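PDB 5DIY: hyaluronidase from Thermobaculum terrenum, which probably removes O-linked N-acetylglucosamine from proteins as a family 84 glycoside hydrolase with hexosaminidase activity. Local coordinates for residues 305-310 / 370-375; 355-360 / 377-382. All coordinates share one frame; numbering follows the deposited sequence.

Contact 1: residues 305-310 / 370-375; sequences EKFYQS and WEIRPW
Phe307 belongs to helix 301-308, which follows the closed eight-stranded barrel in the chain, and its ring is packed against the break between helix 367-371 and helix 373-398, a buried meeting of apolar side chains. The far end of the ring, CE2 and CZ, does the touching. CE2 of Phe307 lies 3.7 Å from CD1 of Ile372, the two side chains arriving from opposite directions, while CZ of Phe307 meets CB of Trp375 at 4.0 Å, close to the ring plane and therefore at its edge. With CG anti to the backbone N (chi1 178°), Phe307 extends straight off its helix into this junction. The break is a helix-to-helix turn: Ile372 leaves helical geometry after 367-371 and at once serves as N-cap residue of 373-398, where its O accepts a weak bond from Trp375 N. Ile372 thus shapes the turn with its backbone and meets the phenyl ring with the methyl at its tip. Trp375 gives Phe307 its CB, but its indole leads off elsewhere, NE1 donating to the carbonyl oxygen of Pro233. Leu361 and Thr357 of helix 340-362 also pack on Phe307, and Leu376 adds a further apolar neighbour from helix 373-398.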
ATOM      1  N   GLU C 305       1.349  19.067   0.059  1.00 29.48           N
ATOM      2  CA  GLU C 305       2.540  18.934   0.907  1.00 30.56           C
ATOM      3  C   GLU C 305       2.144  18.841   2.385  1.00 29.70           C
ATOM      4  O   GLU C 305       2.554  17.915   3.088  1.00 28.94           O
ATOM      5  CB  GLU C 305       3.498  20.116   0.696  1.00 32.61           C
ATOM      6  CG  GLU C 305       4.291  20.086  -0.607  1.00 34.39           C
ATOM      7  CD  GLU C 305       5.554  19.229  -0.548  1.00 37.22           C
ATOM      8  OE1 GLU C 305       5.731  18.424   0.394  1.00 38.87           O
ATOM      9  OE2 GLU C 305       6.394  19.357  -1.462  1.00 38.30           O
ATOM     10  N   LYS C 306       1.313  19.778   2.834  1.00 28.12           N
ATOM     11  CA  LYS C 306       0.891  19.825   4.237  1.00 27.56           C
ATOM     12  C   LYS C 306       0.043  18.626   4.648  1.00 26.07           C
ATOM     13  O   LYS C 306       0.251  18.059   5.711  1.00 24.75           O
ATOM     14  CB  LYS C 306       0.106  21.112   4.531  1.00 27.64           C
ATOM     15  CG  LYS C 306      -0.065  21.392   6.012  1.00 28.76           C
ATOM     16  CD  LYS C 306       1.256  21.866   6.604  1.00 30.10           C
ATOM     17  CE  LYS C 306       1.310  21.682   8.093  1.00 30.78           C
ATOM     18  NZ  LYS C 306       2.699  21.887   8.583  1.00 30.89           N
ATOM     19  N   PHE C 307      -0.924  18.271   3.809  1.00 25.07           N
ATOM     20  CA  PHE C 307      -1.813  17.154   4.075  1.00 24.49           C
ATOM     21  C   PHE C 307      -1.034  15.830   4.094  1.00 24.03           C
ATOM     22  O   PHE C 307      -1.350  14.937   4.890  1.00 22.38           O
ATOM     23  CB  PHE C 307      -2.933  17.126   3.025  1.00 24.20           C
ATOM     24  CG  PHE C 307      -3.891  15.982   3.180  1.00 24.27           C
ATOM     25  CD1 PHE C 307      -4.754  15.923   4.271  1.00 24.26           C
ATOM     26  CD2 PHE C 307      -3.951  14.970   2.221  1.00 24.71           C
ATOM     27  CE1 PHE C 307      -5.644  14.874   4.416  1.00 24.61           C
ATOM     28  CE2 PHE C 307      -4.850  13.918   2.358  1.00 24.74           C
ATOM     29  CZ  PHE C 307      -5.693  13.866   3.457  1.00 25.19           C
ATOM     30  N   TYR C 308      -0.015  15.719   3.232  1.00 24.44           N
ATOM     31  CA  TYR C 308       0.815  14.511   3.168  1.00 24.48           C
ATOM     32  C   TYR C 308       1.596  14.263   4.466  1.00 24.68           C
ATOM     33  O   TYR C 308       1.840  13.110   4.813  1.00 25.14           O
ATOM     34  CB  TYR C 308       1.760  14.489   1.946  1.00 24.19           C
ATOM     35  CG  TYR C 308       2.697  13.296   1.997  1.00 24.59           C
ATOM     36  CD1 TYR C 308       2.183  11.993   2.062  1.00 24.87           C
ATOM     37  CD2 TYR C 308       4.084  13.459   2.066  1.00 24.70           C
ATOM     38  CE1 TYR C 308       3.018  10.888   2.175  1.00 24.97           C
ATOM     39  CE2 TYR C 308       4.930  12.354   2.169  1.00 25.38           C
ATOM     40  CZ  TYR C 308       4.390  11.072   2.222  1.00 25.06           C
ATOM     41  OH  TYR C 308       5.203   9.973   2.329  1.00 25.30           O
ATOM     42  N   GLN C 309       1.942  15.319   5.204  1.00 24.99           N
ATOM     43  CA  GLN C 309       2.619  15.154   6.504  1.00 25.01           C
ATOM     44  C   GLN C 309       1.834  14.303   7.522  1.00 24.48           C
ATOM     45  O   GLN C 309       2.442  13.673   8.379  1.00 25.87           O
ATOM     46  CB  GLN C 309       2.945  16.508   7.123  1.00 25.21           C
ATOM     47  CG  GLN C 309       4.013  17.297   6.393  1.00 25.61           C
ATOM     48  CD  GLN C 309       4.243  18.669   7.002  1.00 26.80           C
ATOM     49  OE1 GLN C 309       3.405  19.185   7.747  1.00 26.62           O
ATOM     50  NE2 GLN C 309       5.390  19.264   6.695  1.00 27.38           N
ATOM     51  N   SER C 310       0.506  14.285   7.408  1.00 23.87           N
ATOM     52  CA  SER C 310      -0.371  13.449   8.237  1.00 23.77           C
ATOM     53  C   SER C 310      -0.750  12.095   7.588  1.00 24.32           C
ATOM     54  O   SER C 310      -1.485  11.303   8.195  1.00 24.79           O
ATOM     55  CB  SER C 310      -1.643  14.244   8.604  1.00 24.28           C
ATOM     56  OG  SER C 310      -1.364  15.262   9.559  1.00 23.94           O
ATOM     57  N   TRP C 370     -12.580  12.781  -4.338  1.00 31.10           N
ATOM     58  CA  TRP C 370     -13.654  11.854  -3.944  1.00 31.77           C
ATOM     59  C   TRP C 370     -13.094  10.598  -3.256  1.00 30.44           C
ATOM     60  O   TRP C 370     -13.635  10.156  -2.251  1.00 29.70           O
ATOM     61  CB  TRP C 370     -14.514  11.446  -5.151  1.00 33.18           C
ATOM     62  CG  TRP C 370     -15.640  10.524  -4.789  1.00 34.63           C
ATOM     63  CD1 TRP C 370     -16.889  10.882  -4.372  1.00 36.16           C
ATOM     64  CD2 TRP C 370     -15.614   9.091  -4.794  1.00 36.43           C
ATOM     65  NE1 TRP C 370     -17.648   9.762  -4.116  1.00 35.74           N
ATOM     66  CE2 TRP C 370     -16.891   8.648  -4.368  1.00 36.41           C
ATOM     67  CE3 TRP C 370     -14.638   8.137  -5.117  1.00 36.89           C
ATOM     68  CZ2 TRP C 370     -17.221   7.286  -4.259  1.00 36.77           C
ATOM     69  CZ3 TRP C 370     -14.964   6.776  -5.007  1.00 37.29           C
ATOM     70  CH2 TRP C 370     -16.248   6.368  -4.580  1.00 37.21           C
ATOM     71  N   GLU C 371     -12.021  10.026  -3.800  1.00 30.62           N
ATOM     72  CA  GLU C 371     -11.428   8.807  -3.213  1.00 31.20           C
ATOM     73  C   GLU C 371     -10.817   9.041  -1.825  1.00 30.18           C
ATOM     74  O   GLU C 371     -11.001   8.224  -0.925  1.00 30.67           O
ATOM     75  CB  GLU C 371     -10.390   8.178  -4.150  1.00 32.15           C
ATOM     76  CG  GLU C 371     -11.010   7.376  -5.281  1.00 33.22           C
ATOM     77  CD  GLU C 371      -9.997   6.785  -6.237  1.00 33.87           C
ATOM     78  OE1 GLU C 371      -8.775   6.876  -5.977  1.00 34.43           O
ATOM     79  OE2 GLU C 371     -10.425   6.245  -7.281  1.00 35.39           O
ATOM     80  N   ILE C 372     -10.124  10.162  -1.649  1.00 30.32           N
ATOM     81  CA  ILE C 372      -9.452  10.467  -0.379  1.00 30.57           C
ATOM     82  C   ILE C 372     -10.315  11.231   0.643  1.00 30.82           C
ATOM     83  O   ILE C 372      -9.792  11.673   1.661  1.00 31.56           O
ATOM     84  CB  ILE C 372      -8.101  11.202  -0.600  1.00 30.03           C
ATOM     85  CG1 ILE C 372      -8.287  12.659  -1.047  1.00 29.87           C
ATOM     86  CG2 ILE C 372      -7.244  10.445  -1.606  1.00 30.35           C
ATOM     87  CD1 ILE C 372      -7.183  13.565  -0.545  1.00 30.25           C
ATOM     88  N   ARG C 373     -11.621  11.365   0.386  1.00 31.22           N
ATOM     89  CA  ARG C 373     -12.513  12.152   1.245  1.00 31.45           C
ATOM     90  C   ARG C 373     -12.577  11.683   2.704  1.00 30.11           C
ATOM     91  O   ARG C 373     -12.605  12.526   3.603  1.00 29.04           O
ATOM     92  CB  ARG C 373     -13.932  12.219   0.657  1.00 34.17           C
ATOM     93  CG  ARG C 373     -14.846  13.236   1.330  1.00 36.34           C
ATOM     94  CD  ARG C 373     -16.309  12.989   1.002  1.00 38.73           C
ATOM     95  NE  ARG C 373     -16.652  13.448  -0.343  1.00 40.97           N
ATOM     96  CZ  ARG C 373     -17.759  13.120  -1.012  1.00 42.15           C
ATOM     97  NH1 ARG C 373     -18.672  12.297  -0.492  1.00 43.48           N
ATOM     98  NH2 ARG C 373     -17.948  13.614  -2.232  1.00 42.90           N
ATOM     99  N   PRO C 374     -12.606  10.352   2.952  1.00 28.46           N
ATOM    100  CA  PRO C 374     -12.616   9.896   4.351  1.00 28.22           C
ATOM    101  C   PRO C 374     -11.413  10.367   5.174  1.00 28.40           C
ATOM    102  O   PRO C 374     -11.552  10.612   6.374  1.00 28.78           O
ATOM    103  CB  PRO C 374     -12.614   8.370   4.224  1.00 28.27           C
ATOM    104  CG  PRO C 374     -13.235   8.113   2.899  1.00 27.87           C
ATOM    105  CD  PRO C 374     -12.741   9.218   2.021  1.00 28.13           C
ATOM    106  N   TRP C 375     -10.261  10.508   4.520  1.00 27.52           N
ATOM    107  CA  TRP C 375      -9.055  10.998   5.172  1.00 27.84           C
ATOM    108  C   TRP C 375      -9.152  12.502   5.401  1.00 27.22           C
ATOM    109  O   TRP C 375      -8.751  12.979   6.456  1.00 26.50           O
ATOM    110  CB  TRP C 375      -7.800  10.627   4.367  1.00 27.46           C
ATOM    111  CG  TRP C 375      -7.469   9.164   4.460  1.00 27.93           C
ATOM    112  CD1 TRP C 375      -6.655   8.568   5.380  1.00 27.82           C
ATOM    113  CD2 TRP C 375      -7.957   8.108   3.619  1.00 27.84           C
ATOM    114  NE1 TRP C 375      -6.598   7.215   5.162  1.00 27.11           N
ATOM    115  CE2 TRP C 375      -7.392   6.904   4.090  1.00 27.71           C
ATOM    116  CE3 TRP C 375      -8.807   8.065   2.505  1.00 28.58           C
ATOM    117  CZ2 TRP C 375      -7.644   5.667   3.482  1.00 28.08           C
ATOM    118  CZ3 TRP C 375      -9.065   6.829   1.905  1.00 28.71           C
ATOM    119  CH2 TRP C 375      -8.485   5.650   2.400  1.00 28.42           C
TER

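Contact 2: residues 355-360 / 377-382; sequences QTTYSR and EEYKLW
Tyr358 packs against Lys380, whose aliphatic part lies over one face of the phenol ring. CD of Lys380 stands 3.8 Å from the ring centroid of Tyr358, 24° off the normal, a CH-pi contact displaced toward the rim where CE2 is nearest. CB of Lys380 lies over the same face, toward the CD1 border, 3.8 Å from CD1 of Tyr358, so two carbons of one chain span the phenol. The motif is an antiparallel helix pair: helices 340-362 and 373-398 are joined through the short helix 367-371, and their local axes run 10.1 Å apart at 154°. Tyr358 and Lys380 are also where the backbones come nearest, their CA atoms 6.5 Å from each other.

Beside this pair, Tyr379 turns its ring toward the same helix. Its edge, at CD2, faces CB of Tyr358 at 4.3 Å, and its OH lies near the methyl CG2 of Thr357, the two side chains crossing at about a right angle.

Further out, several interactions hold these groups or the helix that carries them. In Thr357 the methyl is anti to the backbone N (OG1 chi1 -64°), which directs CG2 to Tyr379 while OG1 bonds to Ser353 O one turn back. Phe307 of helix 301-308 meets the Tyr379 ring edge-to-face. The lysine chain runs extended over the phenol and bends only at its last torsion, leading NZ to a salt bridge with Asp384. Within the helix that carries Tyr358, the backbone oxygen of Gln355 is gripped twice from opposite faces of its plane, by Ser359 N and by Ser359 OG, the hydroxyl lying 3.1 Å from that Gln355 O.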
ATOM      1  N   GLN C 355      -6.295  24.047   8.731  1.00 25.31           N
ATOM      2  CA  GLN C 355      -7.596  24.566   8.261  1.00 25.58           C
ATOM      3  C   GLN C 355      -7.542  25.046   6.817  1.00 25.82           C
ATOM      4  O   GLN C 355      -8.419  24.706   6.021  1.00 25.98           O
ATOM      5  CB  GLN C 355      -8.094  25.713   9.160  1.00 25.44           C
ATOM      6  CG  GLN C 355      -8.526  25.244  10.536  1.00 25.40           C
ATOM      7  CD  GLN C 355      -8.803  26.371  11.516  1.00 25.54           C
ATOM      8  OE1 GLN C 355      -8.371  27.507  11.325  1.00 26.23           O
ATOM      9  NE2 GLN C 355      -9.523  26.055  12.580  1.00 24.81           N
ATOM     10  N   THR C 356      -6.514  25.833   6.502  1.00 26.14           N
ATOM     11  CA  THR C 356      -6.243  26.315   5.143  1.00 27.63           C
ATOM     12  C   THR C 356      -6.072  25.150   4.165  1.00 28.15           C
ATOM     13  O   THR C 356      -6.616  25.170   3.061  1.00 27.56           O
ATOM     14  CB  THR C 356      -4.958  27.174   5.127  1.00 28.90           C
ATOM     15  OG1 THR C 356      -5.162  28.339   5.928  1.00 30.90           O
ATOM     16  CG2 THR C 356      -4.559  27.606   3.710  1.00 29.48           C
ATOM     17  N   THR C 357      -5.295  24.153   4.591  1.00 27.24           N
ATOM     18  CA  THR C 357      -5.045  22.949   3.810  1.00 26.71           C
ATOM     19  C   THR C 357      -6.331  22.190   3.522  1.00 26.93           C
ATOM     20  O   THR C 357      -6.593  21.848   2.371  1.00 27.20           O
ATOM     21  CB  THR C 357      -4.051  22.025   4.538  1.00 26.12           C
ATOM     22  OG1 THR C 357      -2.791  22.690   4.630  1.00 25.05           O
ATOM     23  CG2 THR C 357      -3.873  20.698   3.801  1.00 26.81           C
ATOM     24  N   TYR C 358      -7.122  21.930   4.557  1.00 27.28           N
ATOM     25  CA  TYR C 358      -8.391  21.240   4.368  1.00 28.76           C
ATOM     26  C   TYR C 358      -9.295  22.019   3.423  1.00 30.04           C
ATOM     27  O   TYR C 358      -9.811  21.457   2.460  1.00 30.04           O
ATOM     28  CB  TYR C 358      -9.126  21.008   5.689  1.00 28.83           C
ATOM     29  CG  TYR C 358     -10.541  20.533   5.471  1.00 29.76           C
ATOM     30  CD1 TYR C 358     -10.808  19.188   5.227  1.00 29.59           C
ATOM     31  CD2 TYR C 358     -11.614  21.439   5.455  1.00 30.85           C
ATOM     32  CE1 TYR C 358     -12.099  18.744   5.000  1.00 30.07           C
ATOM     33  CE2 TYR C 358     -12.915  21.006   5.223  1.00 30.98           C
ATOM     34  CZ  TYR C 358     -13.150  19.658   5.000  1.00 30.19           C
ATOM     35  OH  TYR C 358     -14.423  19.216   4.782  1.00 29.90           O
ATOM     36  N   SER C 359      -9.493  23.302   3.719  1.00 31.21           N
ATOM     37  CA  SER C 359     -10.393  24.154   2.928  1.00 32.78           C
ATOM     38  C   SER C 359     -10.035  24.160   1.442  1.00 33.21           C
ATOM     39  O   SER C 359     -10.914  24.030   0.594  1.00 34.05           O
ATOM     40  CB  SER C 359     -10.416  25.582   3.491  1.00 32.40           C
ATOM     41  OG  SER C 359     -11.109  25.611   4.733  1.00 32.15           O
ATOM     42  N   ARG C 360      -8.744  24.300   1.151  1.00 35.11           N
ATOM     43  CA  ARG C 360      -8.207  24.245  -0.214  1.00 37.45           C
ATOM     44  C   ARG C 360      -8.567  22.936  -0.928  1.00 36.92           C
ATOM     45  O   ARG C 360      -9.157  22.952  -2.016  1.00 34.80           O
ATOM     46  CB  ARG C 360      -6.682  24.427  -0.164  1.00 40.28           C
ATOM     47  CG  ARG C 360      -5.918  24.196  -1.466  1.00 42.15           C
ATOM     48  CD  ARG C 360      -6.218  25.225  -2.533  1.00 43.31           C
ATOM     49  NE  ARG C 360      -5.744  26.563  -2.166  1.00 46.10           N
ATOM     50  CZ  ARG C 360      -5.631  27.598  -3.005  1.00 47.18           C
ATOM     51  NH1 ARG C 360      -5.930  27.483  -4.301  1.00 46.94           N
ATOM     52  NH2 ARG C 360      -5.201  28.767  -2.540  1.00 48.50           N
ATOM     53  N   GLU C 377     -12.004  14.204   5.824  1.00 29.73           N
ATOM     54  CA  GLU C 377     -13.012  14.392   6.870  1.00 30.68           C
ATOM     55  C   GLU C 377     -12.428  14.225   8.268  1.00 30.03           C
ATOM     56  O   GLU C 377     -12.624  15.082   9.133  1.00 29.34           O
ATOM     57  CB  GLU C 377     -14.183  13.417   6.682  1.00 32.69           C
ATOM     58  CG  GLU C 377     -15.120  13.797   5.539  1.00 35.06           C
ATOM     59  CD  GLU C 377     -16.192  12.748   5.257  1.00 36.24           C
ATOM     60  OE1 GLU C 377     -16.218  11.695   5.926  1.00 38.17           O
ATOM     61  OE2 GLU C 377     -17.018  12.974   4.347  1.00 39.96           O
ATOM     62  N   GLU C 378     -11.712  13.123   8.482  1.00 28.70           N
ATOM     63  CA  GLU C 378     -11.071  12.873   9.774  1.00 27.28           C
ATOM     64  C   GLU C 378      -9.897  13.827  10.056  1.00 26.65           C
ATOM     65  O   GLU C 378      -9.655  14.162  11.210  1.00 26.82           O
ATOM     66  CB  GLU C 378     -10.686  11.396   9.927  1.00 27.32           C
ATOM     67  CG  GLU C 378     -11.871  10.577  10.423  1.00 27.91           C
ATOM     68  CD  GLU C 378     -11.743   9.078  10.241  1.00 27.98           C
ATOM     69  OE1 GLU C 378     -10.616   8.544  10.130  1.00 27.80           O
ATOM     70  OE2 GLU C 378     -12.792   8.411  10.243  1.00 28.05           O
ATOM     71  N   TYR C 379      -9.207  14.287   9.009  1.00 25.59           N
ATOM     72  CA  TYR C 379      -8.198  15.352   9.142  1.00 25.18           C
ATOM     73  C   TYR C 379      -8.800  16.635   9.732  1.00 25.72           C
ATOM     74  O   TYR C 379      -8.248  17.204  10.682  1.00 24.83           O
ATOM     75  CB  TYR C 379      -7.571  15.641   7.781  1.00 24.41           C
ATOM     76  CG  TYR C 379      -6.408  16.608   7.760  1.00 24.37           C
ATOM     77  CD1 TYR C 379      -5.137  16.200   8.154  1.00 23.78           C
ATOM     78  CD2 TYR C 379      -6.560  17.913   7.281  1.00 24.06           C
ATOM     79  CE1 TYR C 379      -4.059  17.065   8.094  1.00 23.58           C
ATOM     80  CE2 TYR C 379      -5.483  18.786   7.224  1.00 23.54           C
ATOM     81  CZ  TYR C 379      -4.235  18.359   7.628  1.00 23.44           C
ATOM     82  OH  TYR C 379      -3.163  19.215   7.582  1.00 22.94           O
ATOM     83  N   LYS C 380      -9.928  17.083   9.177  1.00 26.91           N
ATOM     84  CA  LYS C 380     -10.637  18.247   9.729  1.00 27.59           C
ATOM     85  C   LYS C 380     -11.060  18.023  11.179  1.00 26.18           C
ATOM     86  O   LYS C 380     -10.896  18.911  12.008  1.00 26.25           O
ATOM     87  CB  LYS C 380     -11.861  18.650   8.881  1.00 29.76           C
ATOM     88  CG  LYS C 380     -12.762  19.667   9.580  1.00 31.39           C
ATOM     89  CD  LYS C 380     -13.500  20.593   8.636  1.00 34.31           C
ATOM     90  CE  LYS C 380     -14.229  21.682   9.422  1.00 34.65           C
ATOM     91  NZ  LYS C 380     -15.230  21.117  10.375  1.00 35.04           N
ATOM     92  N   LEU C 381     -11.616  16.855  11.478  1.00 25.75           N
ATOM     93  CA  LEU C 381     -11.992  16.530  12.857  1.00 25.46           C
ATOM     94  C   LEU C 381     -10.809  16.676  13.831  1.00 24.96           C
ATOM     95  O   LEU C 381     -10.937  17.341  14.859  1.00 23.01           O
ATOM     96  CB  LEU C 381     -12.612  15.124  12.949  1.00 26.75           C
ATOM     97  CG  LEU C 381     -14.148  14.964  12.898  1.00 27.78           C
ATOM     98  CD1 LEU C 381     -14.874  16.075  12.142  1.00 28.70           C
ATOM     99  CD2 LEU C 381     -14.535  13.598  12.349  1.00 27.19           C
ATOM    100  N   TRP C 382      -9.658  16.088  13.498  1.00 23.62           N
ATOM    101  CA  TRP C 382      -8.470  16.212  14.367  1.00 23.75           C
ATOM    102  C   TRP C 382      -8.077  17.680  14.548  1.00 22.92           C
ATOM    103  O   TRP C 382      -7.666  18.082  15.630  1.00 22.49           O
ATOM    104  CB  TRP C 382      -7.272  15.417  13.820  1.00 23.27           C
ATOM    105  CG  TRP C 382      -7.328  13.917  14.016  1.00 22.53           C
ATOM    106  CD1 TRP C 382      -7.262  12.969  13.041  1.00 22.78           C
ATOM    107  CD2 TRP C 382      -7.420  13.206  15.259  1.00 22.48           C
ATOM    108  NE1 TRP C 382      -7.325  11.711  13.591  1.00 22.39           N
ATOM    109  CE2 TRP C 382      -7.419  11.828  14.951  1.00 22.60           C
ATOM    110  CE3 TRP C 382      -7.516  13.599  16.600  1.00 22.37           C
ATOM    111  CZ2 TRP C 382      -7.509  10.838  15.938  1.00 22.91           C
ATOM    112  CZ3 TRP C 382      -7.606  12.616  17.580  1.00 22.73           C
ATOM    113  CH2 TRP C 382      -7.602  11.250  17.242  1.00 22.43           C
TER

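Overall arrangement
Contacts 1 and 2 adjoin, their centres 9 Å apart, and helix 373-398 serves both. Phe307 of contact 1 bridges them, its CE1 lying 3.8 Å from CG of Tyr379 and its CB 3.8 Å from CG2 of Thr357, both residues of contact 2; these three residues make up the buried side that the contacts share. Lys306 and Ser310 add packing against Thr357 and Tyr379. The segments alternate along the chain, and helix 301-308 packs on two helices that lie later in it. Contact 1 is nearer the sugar site, with the Trp375 side chain about 11 Å from that of Asp228, an N-acetylglucosamine-binding residue; contact 2 lies away from the annotated sites.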